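Local coordinates for protein putative neuraminyllactose-binding hemagglutinin homolog (Helicobacter pylori, PDB 3BGH) that is a putative lipoprotein adhesin of the outer membrane and flagellar sheath that probably binds neuraminyllactose-type sialylated glycans, at residues A[155-160]-A[187-192]; A[92-97]-A[138-143]; A[44-49]-A[59-64]; A[148-153]-A[199-204]; A[35-40]-A[75-80]. All coordinates share one frame; numbering follows the deposited sequence.

Interaction 1 (A[155-160]-A[187-192])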
# COMPACT_ATOMS: atom_id res chain seq x y z
N ILE A 155 -7.73 6.43 2.43
CA ILE A 155 -9.16 6.34 2.69
C ILE A 155 -9.50 6.04 4.17
O ILE A 155 -9.08 5.01 4.70
CB ILE A 155 -9.83 5.37 1.70
CG1 ILE A 155 -9.62 5.88 0.25
CG2 ILE A 155 -11.29 5.29 2.01
CD1 ILE A 155 -10.21 5.04 -0.85
N LYS A 156 -10.29 6.90 4.81
CA LYS A 156 -10.49 6.81 6.28
C LYS A 156 -11.92 6.52 6.75
O LYS A 156 -12.91 6.99 6.16
CB LYS A 156 -9.99 8.07 7.02
CG LYS A 156 -8.79 8.81 6.44
CD LYS A 156 -8.33 10.00 7.36
CE LYS A 156 -7.30 10.92 6.68
NZ LYS A 156 -6.25 11.45 7.66
N ALA A 157 -12.03 5.76 7.84
CA ALA A 157 -13.28 5.60 8.54
C ALA A 157 -13.09 5.85 10.02
O ALA A 157 -12.22 5.28 10.67
CB ALA A 157 -13.83 4.23 8.30
N VAL A 158 -13.93 6.71 10.57
CA VAL A 158 -13.91 6.99 11.99
C VAL A 158 -14.55 5.84 12.76
O VAL A 158 -15.65 5.41 12.42
CB VAL A 158 -14.64 8.27 12.29
CG1 VAL A 158 -14.62 8.53 13.78
CG2 VAL A 158 -13.97 9.39 11.54
N ILE A 159 -13.83 5.33 13.76
CA ILE A 159 -14.35 4.29 14.61
C ILE A 159 -14.74 4.80 16.01
O ILE A 159 -15.64 4.27 16.64
CB ILE A 159 -13.41 3.08 14.74
CG1 ILE A 159 -11.99 3.52 15.06
CG2 ILE A 159 -13.43 2.29 13.46
CD1 ILE A 159 -11.00 2.34 15.17
N GLU A 160 -14.07 5.86 16.45
CA GLU A 160 -14.25 6.37 17.78
C GLU A 160 -14.11 7.91 17.81
O GLU A 160 -13.17 8.46 17.23
CB GLU A 160 -13.21 5.70 18.67
CG GLU A 160 -13.39 5.85 20.16
CD GLU A 160 -12.43 4.95 20.92
OE1 GLU A 160 -12.30 3.77 20.52
OE2 GLU A 160 -11.80 5.40 21.91
N ASP A 187 -15.11 -4.12 11.41
CA ASP A 187 -15.65 -4.72 10.18
C ASP A 187 -16.55 -3.79 9.40
O ASP A 187 -16.52 -3.77 8.18
CB ASP A 187 -16.28 -6.10 10.39
CG ASP A 187 -15.22 -7.20 10.48
OD1 ASP A 187 -14.89 -7.84 9.43
OD2 ASP A 187 -14.69 -7.38 11.61
N GLN A 188 -17.30 -2.96 10.13
CA GLN A 188 -18.08 -1.90 9.53
C GLN A 188 -17.20 -0.81 8.82
O GLN A 188 -17.54 -0.30 7.75
CB GLN A 188 -19.06 -1.34 10.58
CG GLN A 188 -20.16 -0.42 10.08
CD GLN A 188 -21.36 -1.12 9.43
OE1 GLN A 188 -22.35 -0.47 9.07
NE2 GLN A 188 -21.27 -2.44 9.23
N ALA A 189 -16.04 -0.51 9.40
CA ALA A 189 -15.15 0.50 8.85
C ALA A 189 -14.46 -0.02 7.56
O ALA A 189 -14.33 0.72 6.59
CB ALA A 189 -14.13 0.91 9.90
N ILE A 190 -14.08 -1.29 7.60
CA ILE A 190 -13.53 -2.03 6.46
C ILE A 190 -14.48 -1.99 5.26
O ILE A 190 -14.10 -1.68 4.13
CB ILE A 190 -13.24 -3.49 6.88
CG1 ILE A 190 -12.08 -3.50 7.89
CG2 ILE A 190 -12.94 -4.35 5.69
CD1 ILE A 190 -11.77 -4.84 8.48
N ARG A 191 -15.74 -2.30 5.53
CA ARG A 191 -16.79 -2.23 4.55
C ARG A 191 -16.90 -0.85 3.86
O ARG A 191 -17.00 -0.78 2.63
CB ARG A 191 -18.10 -2.70 5.19
CG ARG A 191 -18.56 -4.00 4.60
CD ARG A 191 -19.11 -5.01 5.59
NE ARG A 191 -20.47 -4.70 6.01
CZ ARG A 191 -21.28 -5.54 6.65
NH1 ARG A 191 -20.90 -6.80 6.92
NH2 ARG A 191 -22.48 -5.14 7.01
N LYS A 192 -16.83 0.22 4.66
CA LYS A 192 -16.88 1.62 4.17
C LYS A 192 -15.67 2.01 3.36
O LYS A 192 -15.80 2.60 2.30
CB LYS A 192 -17.01 2.61 5.33
CG LYS A 192 -18.41 2.67 5.97
CD LYS A 192 -18.57 3.89 6.84
CE LYS A 192 -18.30 3.56 8.31
NZ LYS A 192 -18.11 4.82 9.12
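Helix 186-208 lies along one face of the mixed beta-sheet, and here its first turns meet the far end of strand 144-161, an outermost strand of that sheet within the chain. Ala157 and Ala189 make the meeting point: each CB is directed at the other segment, and the two methyls sit 3.7 Å apart, CB to CB. With such small side chains facing each other, the axes of strand 156-160 and helix 187-192 come within 8.0 Å, running nearly antiparallel at 160°. Ile159 adds its gamma-methyl branch. Its CG1 is held between the backbone N and the carbonyl carbon (chi1 49°), which leaves CG2 beside the N and 3.9 Å from Ala189 CB. Ile159 and Glu160 both face Val124 in a classic beta bulge of the edge strand. Lys192 flanks the alanine pair; its chain bends at chi3 (-96°) and carries the ammonium toward the strand backbone, where NZ stops 4.2 Å from Val158 O, too far for a hydrogen bond.

Interaction 2 (A[92-97]-A[138-143]); sequences IKEKAL and EPKSED
Lys93, on the short helix 90-95 that follows the beta-alpha-beta unit, runs its aliphatic chain past the carbonyl of Pro139 in the turn linking strands 123-137 and 144-161. Followed outward, CB lies 4.1 Å from Pro139 O, CG stays at about the same separation, and CD makes the closest approach, at 3.5 Å from that oxygen. Bends at chi3 and chi4 then take the ammonium elsewhere: NZ hydrogen-bonds to Ile88 O, just before the helix, and not to the turn.

The proline ring is the apolar wedge of the turn. Its CB rests 3.6 Å from Lys93 O, Pro139 CG lies 4.0 Å from Ala96 CB, and CD faces Leu97 O. Lys140 comes alongside the helix, its chain kinked at chi2 and chi3, and its CG and CD flank the Lys93 carbonyl oxygen. The carboxylate of Glu94 and the amine of Lys140 carry opposite charges but do not pair.

Within the turn, Glu138 folds its carboxylate back over the following residues. Ser141 N gives OE2 a fairly straight bond (162°), arriving on the anti side 16° out of the carboxylate plane, with Ser141 N 2.8 Å from Glu138 OE2.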
# COMPACT_ATOMS: atom_id res chain seq x y z
N ILE A 92 -7.28 -15.90 -30.36
CA ILE A 92 -7.60 -14.66 -29.68
C ILE A 92 -6.41 -13.70 -29.75
O ILE A 92 -6.57 -12.60 -30.26
CB ILE A 92 -8.05 -14.90 -28.22
CG1 ILE A 92 -9.33 -15.75 -28.17
CG2 ILE A 92 -8.21 -13.58 -27.49
CD1 ILE A 92 -10.53 -15.12 -28.84
N LYS A 93 -5.23 -14.13 -29.30
CA LYS A 93 -4.03 -13.28 -29.41
C LYS A 93 -3.93 -12.59 -30.78
O LYS A 93 -3.63 -11.40 -30.86
CB LYS A 93 -2.73 -14.07 -29.16
CG LYS A 93 -2.53 -14.72 -27.79
CD LYS A 93 -1.02 -14.98 -27.57
CE LYS A 93 -0.71 -16.34 -26.94
NZ LYS A 93 -1.25 -16.52 -25.56
N GLU A 94 -4.19 -13.34 -31.86
CA GLU A 94 -4.04 -12.81 -33.23
C GLU A 94 -5.03 -11.70 -33.55
O GLU A 94 -4.74 -10.81 -34.37
CB GLU A 94 -4.13 -13.93 -34.28
CG GLU A 94 -2.89 -14.87 -34.33
CD GLU A 94 -1.74 -14.36 -35.24
OE1 GLU A 94 -1.95 -13.43 -36.08
OE2 GLU A 94 -0.61 -14.93 -35.11
N LYS A 95 -6.19 -11.74 -32.91
CA LYS A 95 -7.29 -10.83 -33.24
C LYS A 95 -7.47 -9.62 -32.29
O LYS A 95 -7.96 -8.57 -32.71
CB LYS A 95 -8.60 -11.64 -33.37
CG LYS A 95 -9.60 -11.06 -34.38
CD LYS A 95 -10.68 -12.09 -34.76
CE LYS A 95 -11.66 -12.38 -33.61
NZ LYS A 95 -12.37 -11.14 -33.19
N ALA A 96 -7.07 -9.76 -31.03
CA ALA A 96 -7.36 -8.76 -29.99
C ALA A 96 -6.62 -7.45 -30.23
O ALA A 96 -5.53 -7.46 -30.77
CB ALA A 96 -7.00 -9.31 -28.63
N LEU A 97 -7.24 -6.34 -29.86
CA LEU A 97 -6.55 -5.06 -29.85
C LEU A 97 -5.58 -4.97 -28.67
O LEU A 97 -4.46 -4.52 -28.81
CB LEU A 97 -7.55 -3.91 -29.74
CG LEU A 97 -6.89 -2.54 -29.55
CD1 LEU A 97 -6.18 -2.12 -30.84
CD2 LEU A 97 -7.88 -1.47 -29.05
N GLU A 138 0.17 -5.54 -25.35
CA GLU A 138 0.11 -5.99 -26.75
C GLU A 138 0.08 -7.53 -26.79
O GLU A 138 1.00 -8.18 -26.33
CB GLU A 138 1.20 -5.32 -27.60
CG GLU A 138 2.04 -6.20 -28.52
CD GLU A 138 1.23 -6.99 -29.56
OE1 GLU A 138 0.25 -6.44 -30.11
OE2 GLU A 138 1.60 -8.16 -29.83
N PRO A 139 -1.03 -8.09 -27.28
CA PRO A 139 -1.40 -9.51 -27.12
C PRO A 139 -0.42 -10.55 -27.67
O PRO A 139 -0.21 -11.61 -27.04
CB PRO A 139 -2.75 -9.61 -27.84
CG PRO A 139 -3.30 -8.20 -27.79
CD PRO A 139 -2.09 -7.32 -27.96
N LYS A 140 0.19 -10.28 -28.82
CA LYS A 140 1.08 -11.27 -29.41
C LYS A 140 2.42 -11.30 -28.70
O LYS A 140 2.87 -12.36 -28.24
CB LYS A 140 1.23 -11.05 -30.92
CG LYS A 140 0.05 -11.64 -31.72
CD LYS A 140 -0.51 -10.63 -32.72
CE LYS A 140 0.35 -10.55 -33.96
NZ LYS A 140 0.22 -9.22 -34.58
N SER A 141 3.04 -10.13 -28.56
CA SER A 141 4.37 -10.05 -27.94
C SER A 141 4.34 -10.13 -26.42
O SER A 141 5.35 -10.41 -25.80
CB SER A 141 5.14 -8.80 -28.41
OG SER A 141 4.34 -7.63 -28.29
N GLU A 142 3.16 -9.89 -25.84
CA GLU A 142 3.02 -9.77 -24.38
C GLU A 142 3.72 -8.53 -23.78
O GLU A 142 3.90 -8.43 -22.58
CB GLU A 142 3.49 -11.06 -23.68
CG GLU A 142 2.37 -12.10 -23.48
CD GLU A 142 2.78 -13.27 -22.56
OE1 GLU A 142 3.96 -13.70 -22.61
OE2 GLU A 142 1.91 -13.76 -21.79
N ASP A 143 4.11 -7.59 -24.63
CA ASP A 143 4.77 -6.36 -24.21
C ASP A 143 3.81 -5.44 -23.47
O ASP A 143 2.69 -5.20 -23.92
CB ASP A 143 5.26 -5.60 -25.42
CG ASP A 143 6.45 -6.25 -26.07
OD1 ASP A 143 6.84 -7.36 -25.64
OD2 ASP A 143 6.99 -5.64 -27.01

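Interaction 3 (A[44-49]-A[59-64]); sequences PKIEIN and EFEKSL
Glu61 lays its side chain along Pro44 and Ile46, its CG only 3.2 Å from Pro44 O and its extended chain sliding past Ile46 in the opposite direction. CG sits beside the backbone N (chi1 -75°), and from there the straight chain delivers OE2 to the strand backbone. Ile46 N donates to Glu61 OE2 at 2.8 Å, a nearly linear bond of 168° that meets the oxygen on its anti side. A helix carboxylate thus takes up a strand N-H, tying strand 38-48 to helix 54-73 in the first half of a beta-alpha-beta unit. Beside this hydrogen bond, Ile46 CG1 packs against Glu61 CG at 3.8 Å and more loosely against the Phe60 ring, which is also met edge-to-face by Phe23 and Tyr198. The Pro44 ring sits over the helix backbone, CD 3.6 Å from Glu61 O, and CG reaches Leu64 CB at 4.3 Å. Lys45 points from the opposite side of the strand and forms a salt bridge with Asp84.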
# COMPACT_ATOMS: atom_id res chain seq x y z
N PRO A 44 -8.73 -9.65 -12.26
CA PRO A 44 -7.83 -8.78 -11.50
C PRO A 44 -7.24 -9.54 -10.32
O PRO A 44 -7.96 -10.30 -9.66
CB PRO A 44 -8.75 -7.67 -10.99
CG PRO A 44 -9.92 -7.68 -11.86
CD PRO A 44 -10.11 -9.17 -12.16
N LYS A 45 -5.95 -9.35 -10.09
CA LYS A 45 -5.25 -9.89 -8.92
C LYS A 45 -5.03 -8.79 -7.88
O LYS A 45 -4.14 -7.96 -8.05
CB LYS A 45 -3.89 -10.42 -9.36
CG LYS A 45 -3.85 -11.90 -9.59
CD LYS A 45 -4.41 -12.31 -10.94
CE LYS A 45 -4.51 -13.86 -11.06
NZ LYS A 45 -5.59 -14.25 -12.03
N ILE A 46 -5.87 -8.75 -6.84
CA ILE A 46 -5.77 -7.74 -5.78
C ILE A 46 -5.51 -8.41 -4.43
O ILE A 46 -6.41 -9.02 -3.87
CB ILE A 46 -7.05 -6.86 -5.64
CG1 ILE A 46 -7.67 -6.44 -6.99
CG2 ILE A 46 -6.81 -5.66 -4.72
CD1 ILE A 46 -6.86 -5.49 -7.84
N GLU A 47 -4.29 -8.31 -3.93
CA GLU A 47 -3.92 -8.82 -2.62
C GLU A 47 -4.52 -7.96 -1.50
O GLU A 47 -4.90 -6.82 -1.74
CB GLU A 47 -2.40 -8.83 -2.49
CG GLU A 47 -1.70 -9.71 -3.51
CD GLU A 47 -0.23 -9.88 -3.21
OE1 GLU A 47 0.09 -10.35 -2.08
OE2 GLU A 47 0.62 -9.56 -4.10
N ILE A 48 -4.64 -8.51 -0.30
CA ILE A 48 -5.30 -7.81 0.81
C ILE A 48 -4.45 -8.10 2.02
O ILE A 48 -3.66 -9.02 1.97
CB ILE A 48 -6.73 -8.30 1.07
CG1 ILE A 48 -6.79 -9.84 1.07
CG2 ILE A 48 -7.72 -7.73 0.05
CD1 ILE A 48 -7.87 -10.36 1.89
N ASN A 49 -4.56 -7.30 3.08
CA ASN A 49 -3.86 -7.61 4.32
C ASN A 49 -4.78 -8.36 5.30
O ASN A 49 -5.95 -8.59 5.00
CB ASN A 49 -3.27 -6.34 4.96
CG ASN A 49 -4.32 -5.48 5.64
OD1 ASN A 49 -5.39 -5.25 5.11
ND2 ASN A 49 -4.00 -4.98 6.81
N GLU A 59 -14.99 -10.73 -3.95
CA GLU A 59 -16.13 -10.01 -4.43
C GLU A 59 -15.73 -8.65 -5.04
O GLU A 59 -16.31 -8.20 -6.04
CB GLU A 59 -17.13 -9.92 -3.28
CG GLU A 59 -17.87 -8.66 -3.12
CD GLU A 59 -19.30 -8.77 -3.54
OE1 GLU A 59 -19.56 -9.42 -4.59
OE2 GLU A 59 -20.16 -8.18 -2.83
N PHE A 60 -14.72 -8.02 -4.45
CA PHE A 60 -14.03 -6.87 -5.03
C PHE A 60 -13.38 -7.21 -6.40
O PHE A 60 -13.52 -6.45 -7.35
CB PHE A 60 -12.98 -6.34 -4.03
CG PHE A 60 -12.45 -4.97 -4.34
CD1 PHE A 60 -12.83 -3.86 -3.58
CD2 PHE A 60 -11.51 -4.79 -5.35
CE1 PHE A 60 -12.30 -2.59 -3.84
CE2 PHE A 60 -11.00 -3.52 -5.61
CZ PHE A 60 -11.38 -2.42 -4.86
N GLU A 61 -12.68 -8.33 -6.50
CA GLU A 61 -12.11 -8.74 -7.80
C GLU A 61 -13.17 -9.15 -8.83
O GLU A 61 -12.98 -8.93 -10.03
CB GLU A 61 -11.15 -9.92 -7.66
CG GLU A 61 -9.82 -9.58 -7.10
CD GLU A 61 -9.04 -10.81 -6.63
OE1 GLU A 61 -9.60 -11.93 -6.59
OE2 GLU A 61 -7.87 -10.67 -6.30
N LYS A 62 -14.26 -9.78 -8.38
CA LYS A 62 -15.31 -10.28 -9.27
C LYS A 62 -16.10 -9.11 -9.81
O LYS A 62 -16.39 -9.06 -10.99
CB LYS A 62 -16.23 -11.32 -8.58
CG LYS A 62 -17.75 -11.32 -9.05
CD LYS A 62 -18.60 -12.51 -8.48
CE LYS A 62 -20.10 -12.15 -8.28
NZ LYS A 62 -20.32 -11.22 -7.09
N SER A 63 -16.46 -8.16 -8.95
CA SER A 63 -17.23 -7.03 -9.40
C SER A 63 -16.53 -6.17 -10.46
O SER A 63 -17.17 -5.73 -11.40
CB SER A 63 -17.69 -6.19 -8.23
OG SER A 63 -18.40 -7.03 -7.35
N LEU A 64 -15.22 -5.96 -10.31
CA LEU A 64 -14.44 -5.09 -11.21
C LEU A 64 -14.40 -5.73 -12.58
O LEU A 64 -14.48 -5.08 -13.61
CB LEU A 64 -12.99 -4.90 -10.69
CG LEU A 64 -12.64 -3.89 -9.58
CD1 LEU A 64 -11.12 -3.84 -9.39
CD2 LEU A 64 -13.14 -2.47 -9.90

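Interaction 4 (A[148-153]-A[199-204])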
# COMPACT_ATOMS: atom_id res chain seq x y z
N PHE A 148 -1.43 2.30 -15.99
CA PHE A 148 -2.25 3.37 -15.42
C PHE A 148 -2.53 2.96 -13.97
O PHE A 148 -2.98 1.85 -13.71
CB PHE A 148 -3.53 3.59 -16.24
CG PHE A 148 -4.62 4.36 -15.52
CD1 PHE A 148 -5.71 3.69 -15.00
CD2 PHE A 148 -4.55 5.74 -15.36
CE1 PHE A 148 -6.76 4.36 -14.33
CE2 PHE A 148 -5.57 6.46 -14.67
CZ PHE A 148 -6.69 5.76 -14.16
N GLY A 149 -2.22 3.85 -13.04
CA GLY A 149 -2.34 3.56 -11.62
C GLY A 149 -3.50 4.26 -10.94
O GLY A 149 -3.89 5.36 -11.31
N ILE A 150 -4.09 3.59 -9.96
CA ILE A 150 -5.02 4.24 -9.08
C ILE A 150 -4.49 3.97 -7.70
O ILE A 150 -4.32 2.81 -7.29
CB ILE A 150 -6.44 3.73 -9.23
CG1 ILE A 150 -6.82 3.57 -10.70
CG2 ILE A 150 -7.39 4.66 -8.52
CD1 ILE A 150 -6.80 2.11 -11.19
N ASP A 151 -4.14 5.05 -7.03
CA ASP A 151 -3.80 5.05 -5.63
C ASP A 151 -5.09 4.94 -4.81
O ASP A 151 -6.04 5.76 -4.98
CB ASP A 151 -3.08 6.36 -5.32
CG ASP A 151 -2.67 6.49 -3.86
OD1 ASP A 151 -2.97 5.63 -3.00
OD2 ASP A 151 -2.05 7.51 -3.56
N VAL A 152 -5.12 3.97 -3.91
CA VAL A 152 -6.29 3.76 -3.07
C VAL A 152 -5.92 3.93 -1.60
O VAL A 152 -6.63 3.46 -0.73
CB VAL A 152 -6.92 2.33 -3.29
CG1 VAL A 152 -7.59 2.20 -4.68
CG2 VAL A 152 -5.89 1.19 -2.99
N SER A 153 -4.82 4.59 -1.31
CA SER A 153 -4.44 4.83 0.08
C SER A 153 -5.08 6.09 0.68
O SER A 153 -5.70 6.88 -0.03
CB SER A 153 -2.94 4.91 0.17
OG SER A 153 -2.49 6.16 -0.31
N HIS A 199 -15.44 2.35 -5.58
CA HIS A 199 -15.96 3.51 -6.29
C HIS A 199 -14.80 4.27 -6.99
O HIS A 199 -14.84 4.40 -8.21
CB HIS A 199 -16.77 4.42 -5.34
CG HIS A 199 -17.32 5.67 -5.98
ND1 HIS A 199 -18.50 5.70 -6.70
CD2 HIS A 199 -16.87 6.95 -5.95
CE1 HIS A 199 -18.74 6.93 -7.11
NE2 HIS A 199 -17.77 7.71 -6.67
N LYS A 200 -13.77 4.69 -6.24
CA LYS A 200 -12.60 5.35 -6.84
C LYS A 200 -11.93 4.56 -7.98
O LYS A 200 -11.55 5.19 -8.98
CB LYS A 200 -11.54 5.73 -5.79
CG LYS A 200 -10.41 6.60 -6.38
CD LYS A 200 -9.22 6.84 -5.42
CE LYS A 200 -8.24 7.90 -5.95
NZ LYS A 200 -7.17 8.33 -5.00
N VAL A 201 -11.76 3.24 -7.84
CA VAL A 201 -11.13 2.47 -8.94
C VAL A 201 -11.99 2.54 -10.24
O VAL A 201 -11.49 2.84 -11.33
CB VAL A 201 -10.79 0.96 -8.58
CG1 VAL A 201 -10.30 0.22 -9.77
CG2 VAL A 201 -9.72 0.89 -7.51
N MET A 202 -13.26 2.23 -10.11
CA MET A 202 -14.13 2.21 -11.27
C MET A 202 -14.20 3.58 -11.96
O MET A 202 -14.18 3.63 -13.18
CB MET A 202 -15.52 1.72 -10.88
CG MET A 202 -15.65 0.19 -10.76
SD MET A 202 -15.22 -0.69 -12.24
CE MET A 202 -16.38 0.03 -13.39
N VAL A 203 -14.27 4.67 -11.19
CA VAL A 203 -14.33 6.02 -11.75
C VAL A 203 -13.05 6.37 -12.51
O VAL A 203 -13.09 6.96 -13.59
CB VAL A 203 -14.49 7.09 -10.65
CG1 VAL A 203 -14.25 8.49 -11.21
CG2 VAL A 203 -15.89 7.05 -10.03
N HIS A 204 -11.90 6.04 -11.94
CA HIS A 204 -10.66 6.41 -12.57
C HIS A 204 -10.43 5.56 -13.81
O HIS A 204 -10.03 6.08 -14.81
CB HIS A 204 -9.48 6.31 -11.59
CG HIS A 204 -9.42 7.46 -10.62
ND1 HIS A 204 -8.24 8.08 -10.28
CD2 HIS A 204 -10.39 8.08 -9.91
CE1 HIS A 204 -8.49 9.04 -9.41
NE2 HIS A 204 -9.79 9.07 -9.17
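Ile150 drives its side chain at the helix between Val201 and His204, using all its branches. CG1 lies beside the backbone N (chi1 -43°) and touches His204 CB at 3.9 Å, while CD1 turns on to Val201 CG1. The other branch, CG2, is anti to the N and comes 3.9 Å from His204 ND1; the isoleucine and histidine side chains slide past one another in opposite directions.

Phe148 extends from the same side of the strand, and its ring tip reaches the helix backbone: CZ is 3.4 Å from His204 O. Val152 presents CG1 to Val201 CG2 at 3.8 Å, the two valines crossing at a slant. Lys200 is fully stretched, trans at every torsion, and this straight chain lets NZ donate to Asp151 O at 2.8 Å, tilted 23° from the carbonyl plane. The carboxylate of Asp151 is occupied differently: OD1 accepts from both Ser153 N and Ser153 OG, the backbone bond closing an Asx turn where the strand is interrupted before it resumes at Lys156. Leu64 of helix 54-73 flanks the helix, meeting Val201 and Met202. The arrangement is that of a helix packed on the face of a mixed beta-sheet, helix 186-208 running nearly antiparallel to strand 144-161, an outermost strand within the chain.

Interaction 5 (A[35-40]-A[75-80]); sequences NSHLVV and KGYSVS
Leu38 and Ser80 meet in the tight half of this contact, where strands 38-48 and 78-82 run parallel: Leu38 CD1 is 3.1 Å from Ser80 OG and also lies against Ser78. The ladder is regular: Ser78 N bonds to His37 O, Val39 N to Ser78 O at 3.0 Å, and Ser80 N to Val39 O. On the other face Val39 CG1 packs on Tyr77 CD1 at 4.0 Å.

Toward the start of the strands the pairing gives way to turns. Asn35 N hydrogen-bonds to Gly76 O at 3.1 Å, but at only 136° and from above the carbonyl plane, and Gly76 itself ends helix 54-73 in a Schellman motif. With CG between the backbone N and the carbonyl carbon (chi1 62°), Asn35 places ND2 3.4 Å above one face of the Tyr77 ring, offset toward the rim, amide and ring planes 74° apart. Its OD1 accepts from His37 N in an Asx turn. Exposed Ser36 marks the solvent side.

Helix 54-73 packs on the Val39 and Val79 face through Leu72, helix 211-223 meets Tyr77 through Met214, and helix 90-95 touches Leu38 and Val40 on the opposite face; strand 98-114 continues the sheet beyond 38-48.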
# COMPACT_ATOMS: atom_id res chain seq x y z
N ASN A 35 -18.02 -1.19 -32.23
CA ASN A 35 -16.89 -0.54 -32.94
C ASN A 35 -15.86 -1.49 -33.52
O ASN A 35 -14.90 -1.06 -34.16
CB ASN A 35 -16.21 0.52 -32.07
CG ASN A 35 -15.61 -0.05 -30.79
OD1 ASN A 35 -15.11 -1.18 -30.75
ND2 ASN A 35 -15.63 0.76 -29.75
N SER A 36 -16.05 -2.77 -33.25
CA SER A 36 -15.33 -3.85 -33.94
C SER A 36 -14.01 -4.29 -33.30
O SER A 36 -13.44 -5.32 -33.69
CB SER A 36 -15.15 -3.53 -35.44
OG SER A 36 -16.34 -2.97 -36.02
N HIS A 37 -13.51 -3.53 -32.33
CA HIS A 37 -12.29 -3.92 -31.61
C HIS A 37 -12.58 -4.95 -30.50
O HIS A 37 -13.60 -4.84 -29.80
CB HIS A 37 -11.64 -2.68 -31.03
CG HIS A 37 -11.41 -1.61 -32.04
ND1 HIS A 37 -12.16 -0.45 -32.09
CD2 HIS A 37 -10.50 -1.51 -33.04
CE1 HIS A 37 -11.71 0.32 -33.06
NE2 HIS A 37 -10.71 -0.30 -33.65
N LEU A 38 -11.72 -5.96 -30.37
CA LEU A 38 -11.80 -6.96 -29.27
C LEU A 38 -10.73 -6.71 -28.17
O LEU A 38 -9.54 -6.61 -28.49
CB LEU A 38 -11.63 -8.39 -29.82
CG LEU A 38 -11.31 -9.50 -28.80
CD1 LEU A 38 -12.49 -9.84 -27.90
CD2 LEU A 38 -10.80 -10.77 -29.46
N VAL A 39 -11.14 -6.62 -26.90
CA VAL A 39 -10.17 -6.54 -25.78
C VAL A 39 -10.21 -7.76 -24.87
O VAL A 39 -11.28 -8.23 -24.50
CB VAL A 39 -10.31 -5.24 -24.92
CG1 VAL A 39 -10.61 -4.02 -25.77
CG2 VAL A 39 -11.35 -5.40 -23.87
N VAL A 40 -9.05 -8.27 -24.52
CA VAL A 40 -8.95 -9.37 -23.57
C VAL A 40 -8.89 -8.81 -22.14
O VAL A 40 -8.06 -7.95 -21.83
CB VAL A 40 -7.71 -10.21 -23.84
CG1 VAL A 40 -7.58 -11.32 -22.82
CG2 VAL A 40 -7.79 -10.81 -25.20
N LYS A 75 -19.68 0.02 -24.74
CA LYS A 75 -18.88 1.04 -25.39
C LYS A 75 -18.46 0.54 -26.76
O LYS A 75 -17.75 1.22 -27.50
CB LYS A 75 -17.67 1.39 -24.53
CG LYS A 75 -17.58 2.86 -24.21
CD LYS A 75 -18.49 3.33 -23.06
CE LYS A 75 -18.57 4.85 -23.08
NZ LYS A 75 -19.33 5.45 -21.95
N GLY A 76 -18.91 -0.68 -27.06
CA GLY A 76 -18.95 -1.17 -28.42
C GLY A 76 -18.03 -2.35 -28.67
O GLY A 76 -18.12 -2.98 -29.73
N TYR A 77 -17.17 -2.64 -27.71
CA TYR A 77 -16.13 -3.66 -27.87
C TYR A 77 -16.64 -5.08 -27.71
O TYR A 77 -17.69 -5.33 -27.12
CB TYR A 77 -14.98 -3.40 -26.87
CG TYR A 77 -14.39 -2.03 -27.01
CD1 TYR A 77 -13.28 -1.81 -27.82
CD2 TYR A 77 -14.93 -0.94 -26.32
CE1 TYR A 77 -12.74 -0.55 -27.96
CE2 TYR A 77 -14.39 0.35 -26.46
CZ TYR A 77 -13.30 0.52 -27.29
OH TYR A 77 -12.75 1.77 -27.44
N SER A 78 -15.90 -6.02 -28.27
CA SER A 78 -16.10 -7.42 -27.89
C SER A 78 -15.15 -7.63 -26.72
O SER A 78 -14.06 -7.06 -26.70
CB SER A 78 -15.73 -8.39 -29.02
OG SER A 78 -15.90 -7.79 -30.30
N VAL A 79 -15.57 -8.44 -25.76
CA VAL A 79 -14.78 -8.67 -24.57
C VAL A 79 -14.63 -10.17 -24.33
O VAL A 79 -15.62 -10.89 -24.23
CB VAL A 79 -15.44 -8.01 -23.35
CG1 VAL A 79 -14.55 -8.14 -22.15
CG2 VAL A 79 -15.73 -6.57 -23.62
N SER A 80 -13.38 -10.63 -24.25
CA SER A 80 -13.07 -12.00 -23.90
C SER A 80 -12.39 -12.06 -22.53
O SER A 80 -11.43 -11.32 -22.26
CB SER A 80 -12.17 -12.64 -24.96
OG SER A 80 -12.73 -12.49 -26.25

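From the N terminus, strand 38-48 serves two contacts. Interaction 3 ties its later part to helix 54-73, closing the shortest loop, which takes in the start of that helix, and lies within the wider loop that interaction 5 closes when strand 78-82 pairs with the strand's beginning; together they define the beta-alpha-beta unit. Helix 90-95 follows, and interaction 2 joins it to the turn after strand 123-137, touching interaction 5 through Leu97 and Leu38. Farther on, strand 144-161 and helix 186-208 pack together twice, interaction 1 lying inside the larger loop of interaction 4. No loops cross. Leu64 against Val201 and Met202 links interactions 3 and 4, whereas interactions 1 and 2 lie about 41 Å apart, centre to centre.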